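Local coordinates for OBG-type G domain-containing protein (Pyrococcus horikoshii, PDB 2E87), which probably binds GTP as a NOG1-like member of the Obg family of GTPases and holds GDP in this crystal structure, at residues G247-Y252 with I331-P336; V285-I290 with K299-F304; N311-S316 with I323-E328. One frame throughout, in Å; residues are numbered along the deposited sequence.

Contact 1 (G247-Y252 with I331-P336); sequences GNLIIY and IKTLRP
L249 and L334 bury the most surface here, and their closest approach shows how: methyl CD2 of L334 lies 4.0 Å from L249 CB, with its sister CD1 at 4.1 Å from the same carbon. The fork of L334 is thus set against the root of L249, not against its branch ends. The torsions explain this. L334 carries CG beside its own backbone N (chi1 -56°), which sends both methyls from the helix to the strand, whereas L249 has CG anti to the backbone N (chi1 171°), which carries its branch to T333, where L249 CD1 meets T333 CG2 at 4.2 Å. T333 OG1 is taken up by a hydrogen bond to the carbonyl of E329 one turn back. N248 adds its CB and its backbone O, the latter 3.8 Å from L334 CD2. The contact joins strand 249-254, in the central sheet of the G domain, and the residue just before it to a turn of helix 323-350; P168 and V170 also touch L334. Side chain meets side chain only through carbon, and the one polar atom among the close pairs, the backbone O of N248, touches a methyl. With 157 Å² buried in total, the chemistry implies a small dispersive contact that depends on shape and imposes little directionality.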
# COMPACT_ATOMS: atom_id res chain seq x y z
N GLY A 247 9.87 -9.81 2.81
CA GLY A 247 10.70 -11.00 2.82
C GLY A 247 10.99 -11.63 4.16
O GLY A 247 11.21 -10.94 5.15
N ASN A 248 11.02 -12.96 4.20
CA ASN A 248 11.30 -13.70 5.43
C ASN A 248 12.58 -14.50 5.22
O ASN A 248 13.11 -15.09 6.15
CB ASN A 248 10.14 -14.63 5.75
CG ASN A 248 8.82 -13.90 5.85
OD1 ASN A 248 8.60 -13.14 6.79
ND2 ASN A 248 7.95 -14.08 4.87
N LEU A 249 13.04 -14.51 3.98
CA LEU A 249 14.25 -15.21 3.59
C LEU A 249 14.76 -14.63 2.27
O LEU A 249 14.00 -14.39 1.34
CB LEU A 249 14.00 -16.71 3.40
CG LEU A 249 15.20 -17.44 2.77
CD1 LEU A 249 16.38 -17.41 3.72
CD2 LEU A 249 14.82 -18.87 2.46
N ILE A 250 16.06 -14.42 2.21
CA ILE A 250 16.65 -13.88 1.01
C ILE A 250 17.58 -14.89 0.38
O ILE A 250 18.48 -15.40 1.03
CB ILE A 250 17.44 -12.60 1.32
CG1 ILE A 250 16.47 -11.44 1.59
CG2 ILE A 250 18.37 -12.28 0.18
CD1 ILE A 250 17.15 -10.13 1.85
N ILE A 251 17.33 -15.20 -0.89
CA ILE A 251 18.18 -16.12 -1.66
C ILE A 251 19.06 -15.23 -2.54
O ILE A 251 18.55 -14.45 -3.34
CB ILE A 251 17.39 -17.05 -2.59
CG1 ILE A 251 16.68 -18.14 -1.80
CG2 ILE A 251 18.35 -17.72 -3.57
CD1 ILE A 251 15.77 -19.03 -2.65
N TYR A 252 20.37 -15.34 -2.38
CA TYR A 252 21.27 -14.53 -3.18
C TYR A 252 21.99 -15.43 -4.17
O TYR A 252 22.71 -16.34 -3.78
CB TYR A 252 22.31 -13.84 -2.30
CG TYR A 252 22.97 -12.72 -3.03
CD1 TYR A 252 22.48 -11.42 -2.93
CD2 TYR A 252 24.03 -12.96 -3.91
CE1 TYR A 252 23.00 -10.39 -3.71
CE2 TYR A 252 24.56 -11.94 -4.68
CZ TYR A 252 24.04 -10.65 -4.57
OH TYR A 252 24.54 -9.62 -5.33
N ILE A 331 11.93 -24.74 2.66
CA ILE A 331 10.97 -25.36 3.56
C ILE A 331 11.51 -25.51 4.97
O ILE A 331 10.80 -25.23 5.94
CB ILE A 331 10.57 -26.74 3.04
CG1 ILE A 331 9.81 -26.58 1.72
CG2 ILE A 331 9.74 -27.46 4.09
CD1 ILE A 331 9.90 -27.76 0.81
N LYS A 332 12.76 -25.93 5.10
CA LYS A 332 13.34 -26.09 6.43
C LYS A 332 13.46 -24.76 7.15
O LYS A 332 13.33 -24.69 8.37
CB LYS A 332 14.72 -26.75 6.33
CG LYS A 332 15.48 -26.75 7.64
CD LYS A 332 16.89 -27.30 7.48
CE LYS A 332 17.61 -27.34 8.82
NZ LYS A 332 18.96 -27.96 8.68
N THR A 333 13.71 -23.70 6.39
CA THR A 333 13.88 -22.38 6.96
C THR A 333 12.57 -21.69 7.28
O THR A 333 12.45 -21.02 8.31
CB THR A 333 14.66 -21.44 5.99
OG1 THR A 333 15.93 -22.02 5.68
CG2 THR A 333 14.87 -20.07 6.62
N LEU A 334 11.57 -21.88 6.43
CA LEU A 334 10.31 -21.19 6.61
C LEU A 334 9.10 -21.95 7.14
O LEU A 334 8.09 -21.33 7.46
CB LEU A 334 9.95 -20.49 5.31
CG LEU A 334 11.00 -19.51 4.76
CD1 LEU A 334 10.45 -18.85 3.52
CD2 LEU A 334 11.35 -18.44 5.80
N ARG A 335 9.17 -23.28 7.25
CA ARG A 335 8.01 -24.04 7.75
C ARG A 335 7.57 -23.58 9.14
O ARG A 335 6.37 -23.52 9.42
CB ARG A 335 8.31 -25.54 7.76
CG ARG A 335 7.18 -26.38 8.31
CD ARG A 335 7.39 -27.85 8.00
NE ARG A 335 6.52 -28.28 6.91
CZ ARG A 335 5.35 -28.88 7.07
NH1 ARG A 335 4.89 -29.13 8.29
NH2 ARG A 335 4.63 -29.22 6.01
N PRO A 336 8.52 -23.28 10.03
CA PRO A 336 8.07 -22.83 11.35
C PRO A 336 7.23 -21.56 11.26
O PRO A 336 6.13 -21.49 11.81
CB PRO A 336 9.39 -22.63 12.13
CG PRO A 336 10.46 -22.60 11.07
CD PRO A 336 9.96 -23.58 10.04

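Contact 2 (V285-I290 with K299-F304); sequences VVINKI and KRLEKF. With GDP (guanosine-5'-diphosphate), chain F.
Plain apolar packing of a strand against a helix, carried by I287, L301 and E302, joins strand 283-287 to helix 295-307 on one face of the G-domain sheet. The evidence is in the branches of I287. Its CG2, anti to the backbone N, meets L301 CD1 at 4.1 Å, and the two side chains run past each other in opposite directions. Its longer arm goes to the helix itself: I287 CD1 lies 3.7 Å from E302 CG and 4.1 Å from L301 CB, crossing the glutamate chain at about a right angle. E302 therefore contributes its CG methylene, while its carboxylate makes long, weak ion pairs with K306 and K314. L301 continues onto F254, P256 and L264. Strand, helix and strand 313-314 together form a beta-alpha-beta unit, and the loop leaving the strand carries the guanine-recognition NKxD motif, N288 to D291. N288 turns its amide to the base, with ND2 3.3 Å from GDP N7; ND2 is hydrogen-bonded to V178 O and OD1 to A317 N, bonds that fix the amide's rotation. K289, bent at chi2 (89°) and chi4, lays its chain over a face of the guanine, CG 3.8 Å from GDP N1 and CE 3.7 Å from GDP C4, before NZ forms a salt bridge with D255. With an alanine here, that face would probably lose its hydrocarbon cover and D255 its charged mate. At the end of the motif, D291 OD1 is hydrogen-bonded to GDP.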
# COMPACT_ATOMS: atom_id res chain seq x y z
N VAL A 285 22.62 -18.59 0.20
CA VAL A 285 23.44 -18.32 -0.97
C VAL A 285 23.40 -19.49 -1.94
O VAL A 285 23.58 -20.65 -1.56
CB VAL A 285 24.90 -18.08 -0.57
CG1 VAL A 285 25.72 -17.79 -1.80
CG2 VAL A 285 24.99 -16.93 0.44
N VAL A 286 23.14 -19.18 -3.19
CA VAL A 286 23.08 -20.19 -4.22
C VAL A 286 24.13 -19.83 -5.27
O VAL A 286 24.25 -18.66 -5.66
CB VAL A 286 21.67 -20.22 -4.88
CG1 VAL A 286 21.75 -20.83 -6.25
CG2 VAL A 286 20.71 -21.05 -4.02
N ILE A 287 24.90 -20.82 -5.70
CA ILE A 287 25.92 -20.63 -6.74
C ILE A 287 25.35 -21.27 -8.01
O ILE A 287 25.36 -22.49 -8.16
CB ILE A 287 27.24 -21.31 -6.34
CG1 ILE A 287 27.71 -20.73 -5.01
CG2 ILE A 287 28.29 -21.09 -7.40
CD1 ILE A 287 29.11 -21.18 -4.60
N ASN A 288 24.83 -20.43 -8.90
CA ASN A 288 24.18 -20.89 -10.14
C ASN A 288 25.12 -21.10 -11.31
O ASN A 288 26.32 -20.88 -11.20
CB ASN A 288 23.09 -19.88 -10.52
CG ASN A 288 22.06 -20.47 -11.47
OD1 ASN A 288 21.64 -21.63 -11.34
ND2 ASN A 288 21.62 -19.66 -12.43
N LYS A 289 24.56 -21.53 -12.44
CA LYS A 289 25.35 -21.80 -13.64
C LYS A 289 26.48 -22.82 -13.42
O LYS A 289 27.54 -22.71 -14.04
CB LYS A 289 25.96 -20.50 -14.20
CG LYS A 289 25.09 -19.69 -15.16
CD LYS A 289 24.24 -18.69 -14.42
CE LYS A 289 23.46 -17.82 -15.41
NZ LYS A 289 24.34 -16.86 -16.15
N ILE A 290 26.29 -23.80 -12.54
CA ILE A 290 27.35 -24.78 -12.32
C ILE A 290 27.59 -25.65 -13.55
O ILE A 290 28.64 -26.27 -13.69
CB ILE A 290 27.05 -25.71 -11.13
CG1 ILE A 290 25.73 -26.46 -11.36
CG2 ILE A 290 27.01 -24.91 -9.85
CD1 ILE A 290 25.37 -27.40 -10.25
N LYS A 299 35.66 -21.97 -6.67
CA LYS A 299 36.47 -22.20 -5.48
C LYS A 299 36.55 -20.92 -4.68
O LYS A 299 36.41 -20.93 -3.46
CB LYS A 299 37.89 -22.66 -5.87
CG LYS A 299 37.98 -24.10 -6.36
CD LYS A 299 39.43 -24.54 -6.56
CE LYS A 299 39.54 -26.02 -6.91
NZ LYS A 299 40.95 -26.50 -6.89
N ARG A 300 36.78 -19.81 -5.38
CA ARG A 300 36.86 -18.51 -4.74
C ARG A 300 35.53 -18.17 -4.09
O ARG A 300 35.49 -17.67 -2.96
CB ARG A 300 37.22 -17.42 -5.75
CG ARG A 300 37.11 -16.01 -5.18
CD ARG A 300 38.03 -15.81 -3.98
NE ARG A 300 37.62 -14.70 -3.12
CZ ARG A 300 37.42 -13.45 -3.54
NH1 ARG A 300 37.60 -13.14 -4.81
NH2 ARG A 300 37.05 -12.52 -2.67
N LEU A 301 34.44 -18.46 -4.80
CA LEU A 301 33.12 -18.17 -4.27
C LEU A 301 32.82 -18.95 -3.00
O LEU A 301 32.55 -18.35 -1.96
CB LEU A 301 32.05 -18.46 -5.32
CG LEU A 301 31.29 -17.20 -5.75
CD1 LEU A 301 30.20 -17.56 -6.73
CD2 LEU A 301 30.70 -16.52 -4.53
N GLU A 302 32.87 -20.28 -3.07
CA GLU A 302 32.60 -21.08 -1.88
C GLU A 302 33.47 -20.61 -0.73
O GLU A 302 32.99 -20.47 0.40
CB GLU A 302 32.86 -22.57 -2.15
CG GLU A 302 31.94 -23.17 -3.18
CD GLU A 302 31.62 -24.63 -2.88
OE1 GLU A 302 31.05 -24.89 -1.80
OE2 GLU A 302 31.93 -25.50 -3.72
N LYS A 303 34.74 -20.35 -1.01
CA LYS A 303 35.67 -19.89 0.00
C LYS A 303 35.08 -18.65 0.64
O LYS A 303 34.75 -18.64 1.82
CB LYS A 303 37.02 -19.58 -0.64
CG LYS A 303 38.21 -19.57 0.32
CD LYS A 303 39.53 -19.59 -0.45
CE LYS A 303 40.73 -19.87 0.44
NZ LYS A 303 41.99 -20.10 -0.34
N PHE A 304 34.93 -17.60 -0.17
CA PHE A 304 34.37 -16.33 0.28
C PHE A 304 33.07 -16.52 1.07
O PHE A 304 32.91 -15.95 2.16
CB PHE A 304 34.07 -15.44 -0.92
CG PHE A 304 33.19 -14.27 -0.60
CD1 PHE A 304 33.69 -13.17 0.09
CD2 PHE A 304 31.86 -14.26 -0.97
CE1 PHE A 304 32.87 -12.09 0.40
CE2 PHE A 304 31.03 -13.19 -0.66
CZ PHE A 304 31.54 -12.10 0.02
PB GDP F . 17.68 -12.71 -13.98
O1B GDP F . 17.90 -11.49 -14.85
O2B GDP F . 18.68 -12.74 -12.71
O3B GDP F . 16.24 -13.18 -13.76
O3A GDP F . 18.29 -13.87 -14.89
PA GDP F . 17.52 -14.99 -15.77
O1A GDP F . 16.67 -15.86 -14.92
O2A GDP F . 16.63 -14.24 -16.90
O5' GDP F . 18.67 -15.89 -16.45
C5' GDP F . 19.46 -15.04 -17.30
C4' GDP F . 20.07 -15.87 -18.45
O4' GDP F . 20.87 -16.98 -17.88
C3' GDP F . 19.05 -16.58 -19.34
O3' GDP F . 19.05 -16.65 -20.77
C2' GDP F . 18.81 -17.91 -18.59
O2' GDP F . 18.38 -18.88 -19.56
C1' GDP F . 20.25 -18.26 -18.29
N9 GDP F . 20.39 -19.23 -17.19
C8 GDP F . 19.65 -19.29 -16.04
N7 GDP F . 20.06 -20.29 -15.29
C5 GDP F . 21.08 -20.92 -15.92
C6 GDP F . 21.91 -22.06 -15.61
O6 GDP F . 21.76 -22.68 -14.56
N1 GDP F . 22.88 -22.42 -16.51
C2 GDP F . 23.06 -21.71 -17.70
N2 GDP F . 24.03 -22.10 -18.58
N3 GDP F . 22.29 -20.67 -18.00
C4 GDP F . 21.31 -20.24 -17.15

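Contact 3 (N311-S316 with I323-E328); sequences NPIKIS and IDLVKE. With GDP (guanosine-5'-diphosphate), chain F.
I315 holds CG1 in the crowded position between its backbone N and carbonyl carbon (chi1 78°), and this turns its two branches to different partners on the helix. CG2 of I315 comes within 3.9 Å of V326 CG2, the side chains crossing at about a right angle. The other arm reaches I323, which is itself bent at chi2 (-48°); that bend brings the end of I323 nearer than its CB direction would suggest, leaving I315 CD1 and I323 CD1 4.1 Å apart. I313, two residues earlier on the same face, sets CG2 against L325 CB at 3.9 Å. The CD1 of I313 rests on the helix backbone, 3.9 Å from L325 O. A looser approach links I313 CG2 with V326 CG2 at 4.3 Å. V326 is thus received between I313 and I315, with CA separations of 7.2 Å for I313 to V326 and 6.5 Å for I315 to I323. In this way strand 313-314 and the residue after it, at the edge of the sheet, meet the start of helix 323-350; L183 and L187 of helix 180-187 also touch the helix side chains. Directly after I315, S316 turns away from the helix, and its OG lies 3.1 Å from GDP O6. OG also receives a hydrogen bond from K319 N and lies near D291 OD1, a weak partner. S316 to L318 match the SAL-type guanine motif of P-loop GTPases, and all three bind GDP. The chemistry is therefore split along residues 313-316: branched hydrocarbon inward against the helix, and a hydroxyl at the end beside the base. The packing is consistent with I315 fixing the point from which S316 reaches the nucleotide.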
# COMPACT_ATOMS: atom_id res chain seq x y z
N ASN A 311 26.60 -21.52 4.24
CA ASN A 311 26.83 -22.76 3.53
C ASN A 311 26.00 -22.68 2.25
O ASN A 311 24.78 -22.89 2.27
CB ASN A 311 26.40 -23.94 4.41
CG ASN A 311 26.95 -25.28 3.93
OD1 ASN A 311 26.90 -26.28 4.66
ND2 ASN A 311 27.48 -25.30 2.71
N PRO A 312 26.65 -22.37 1.12
CA PRO A 312 26.00 -22.25 -0.18
C PRO A 312 25.54 -23.56 -0.80
O PRO A 312 26.02 -24.64 -0.44
CB PRO A 312 27.07 -21.57 -1.02
CG PRO A 312 28.32 -22.19 -0.50
CD PRO A 312 28.10 -22.15 1.00
N ILE A 313 24.61 -23.45 -1.73
CA ILE A 313 24.08 -24.60 -2.44
C ILE A 313 24.42 -24.42 -3.92
O ILE A 313 24.07 -23.41 -4.53
CB ILE A 313 22.55 -24.68 -2.31
CG1 ILE A 313 22.16 -24.83 -0.84
CG2 ILE A 313 22.01 -25.82 -3.16
CD1 ILE A 313 20.66 -24.85 -0.60
N LYS A 314 25.13 -25.39 -4.48
CA LYS A 314 25.50 -25.34 -5.89
C LYS A 314 24.29 -25.79 -6.73
O LYS A 314 23.64 -26.77 -6.39
CB LYS A 314 26.71 -26.25 -6.12
CG LYS A 314 27.97 -25.67 -5.47
CD LYS A 314 29.15 -26.66 -5.41
CE LYS A 314 29.02 -27.65 -4.24
NZ LYS A 314 30.21 -28.56 -4.12
N ILE A 315 23.99 -25.06 -7.81
CA ILE A 315 22.82 -25.41 -8.64
C ILE A 315 22.92 -24.97 -10.10
O ILE A 315 23.87 -24.30 -10.52
CB ILE A 315 21.50 -24.75 -8.11
CG1 ILE A 315 21.44 -23.27 -8.52
CG2 ILE A 315 21.40 -24.85 -6.59
CD1 ILE A 315 20.10 -22.59 -8.29
N SER A 316 21.91 -25.35 -10.87
CA SER A 316 21.77 -24.98 -12.27
C SER A 316 20.28 -24.77 -12.47
O SER A 316 19.54 -25.71 -12.73
CB SER A 316 22.27 -26.08 -13.20
OG SER A 316 21.86 -25.81 -14.54
N ILE A 323 17.83 -27.69 -7.74
CA ILE A 323 16.60 -26.96 -7.41
C ILE A 323 15.91 -27.56 -6.19
O ILE A 323 15.43 -26.84 -5.31
CB ILE A 323 15.62 -26.95 -8.60
CG1 ILE A 323 16.27 -26.21 -9.77
CG2 ILE A 323 14.33 -26.28 -8.22
CD1 ILE A 323 16.89 -24.88 -9.39
N ASP A 324 15.86 -28.89 -6.14
CA ASP A 324 15.23 -29.57 -5.03
C ASP A 324 15.99 -29.33 -3.73
O ASP A 324 15.41 -29.35 -2.64
CB ASP A 324 15.11 -31.07 -5.33
CG ASP A 324 14.24 -31.33 -6.56
OD1 ASP A 324 13.02 -31.03 -6.51
OD2 ASP A 324 14.77 -31.83 -7.58
N LEU A 325 17.29 -29.08 -3.82
CA LEU A 325 18.05 -28.81 -2.61
C LEU A 325 17.62 -27.43 -2.10
O LEU A 325 17.57 -27.20 -0.89
CB LEU A 325 19.55 -28.82 -2.89
CG LEU A 325 20.17 -30.17 -3.28
CD1 LEU A 325 21.64 -29.98 -3.64
CD2 LEU A 325 20.03 -31.14 -2.12
N VAL A 326 17.31 -26.52 -3.02
CA VAL A 326 16.89 -25.17 -2.64
C VAL A 326 15.49 -25.19 -2.01
O VAL A 326 15.27 -24.61 -0.94
CB VAL A 326 16.87 -24.21 -3.86
CG1 VAL A 326 16.30 -22.86 -3.44
CG2 VAL A 326 18.30 -24.05 -4.43
N LYS A 327 14.56 -25.88 -2.67
CA LYS A 327 13.19 -26.00 -2.19
C LYS A 327 13.23 -26.60 -0.79
O LYS A 327 12.58 -26.11 0.13
CB LYS A 327 12.40 -26.91 -3.12
CG LYS A 327 10.93 -26.63 -3.20
CD LYS A 327 10.23 -27.69 -4.03
CE LYS A 327 8.86 -27.24 -4.50
NZ LYS A 327 8.97 -26.25 -5.61
N GLU A 328 14.02 -27.65 -0.65
CA GLU A 328 14.17 -28.33 0.63
C GLU A 328 14.61 -27.33 1.68
O GLU A 328 14.00 -27.22 2.75
CB GLU A 328 15.23 -29.43 0.55
CG GLU A 328 14.80 -30.78 -0.03
CD GLU A 328 15.98 -31.74 -0.20
OE1 GLU A 328 16.76 -31.92 0.77
OE2 GLU A 328 16.13 -32.32 -1.30
PB GDP F . 17.68 -12.71 -13.98
O1B GDP F . 17.90 -11.49 -14.85
O2B GDP F . 18.68 -12.74 -12.71
O3B GDP F . 16.24 -13.18 -13.76
O3A GDP F . 18.29 -13.87 -14.89
PA GDP F . 17.52 -14.99 -15.77
O1A GDP F . 16.67 -15.86 -14.92
O2A GDP F . 16.63 -14.24 -16.90
O5' GDP F . 18.67 -15.89 -16.45
C5' GDP F . 19.46 -15.04 -17.30
C4' GDP F . 20.07 -15.87 -18.45
O4' GDP F . 20.87 -16.98 -17.88
C3' GDP F . 19.05 -16.58 -19.34
O3' GDP F . 19.05 -16.65 -20.77
C2' GDP F . 18.81 -17.91 -18.59
O2' GDP F . 18.38 -18.88 -19.56
C1' GDP F . 20.25 -18.26 -18.29
N9 GDP F . 20.39 -19.23 -17.19
C8 GDP F . 19.65 -19.29 -16.04
N7 GDP F . 20.06 -20.29 -15.29
C5 GDP F . 21.08 -20.92 -15.92
C6 GDP F . 21.91 -22.06 -15.61
O6 GDP F . 21.76 -22.68 -14.56
N1 GDP F . 22.88 -22.42 -16.51
C2 GDP F . 23.06 -21.71 -17.70
N2 GDP F . 24.03 -22.10 -18.58
N3 GDP F . 22.29 -20.67 -18.00
C4 GDP F . 21.31 -20.24 -17.15

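How the contacts relate
All three contacts lie in the G domain and reach one sheet, in which strands 249-254, 283-287 and 313-314 are parallel neighbours. Contact 1 spans the longest piece of chain and encloses contact 2 and then contact 3, which follow each other. The centres of contact 1 and contact 2 are about 19 Å apart. Those of contact 1 and contact 3 are about 13 Å apart, and those of contact 2 and contact 3 about 11 Å. Contacts 1 and 3 share helix 323-350, where I251 CD1 meets V326 CG1 at 3.9 Å, whereas the alternation of V286 and I287 puts helix 295-307 on the opposite face. Contacts 2 and 3 both reach GDP through loop residues that follow their strands; contact 1 lies away from the nucleotide.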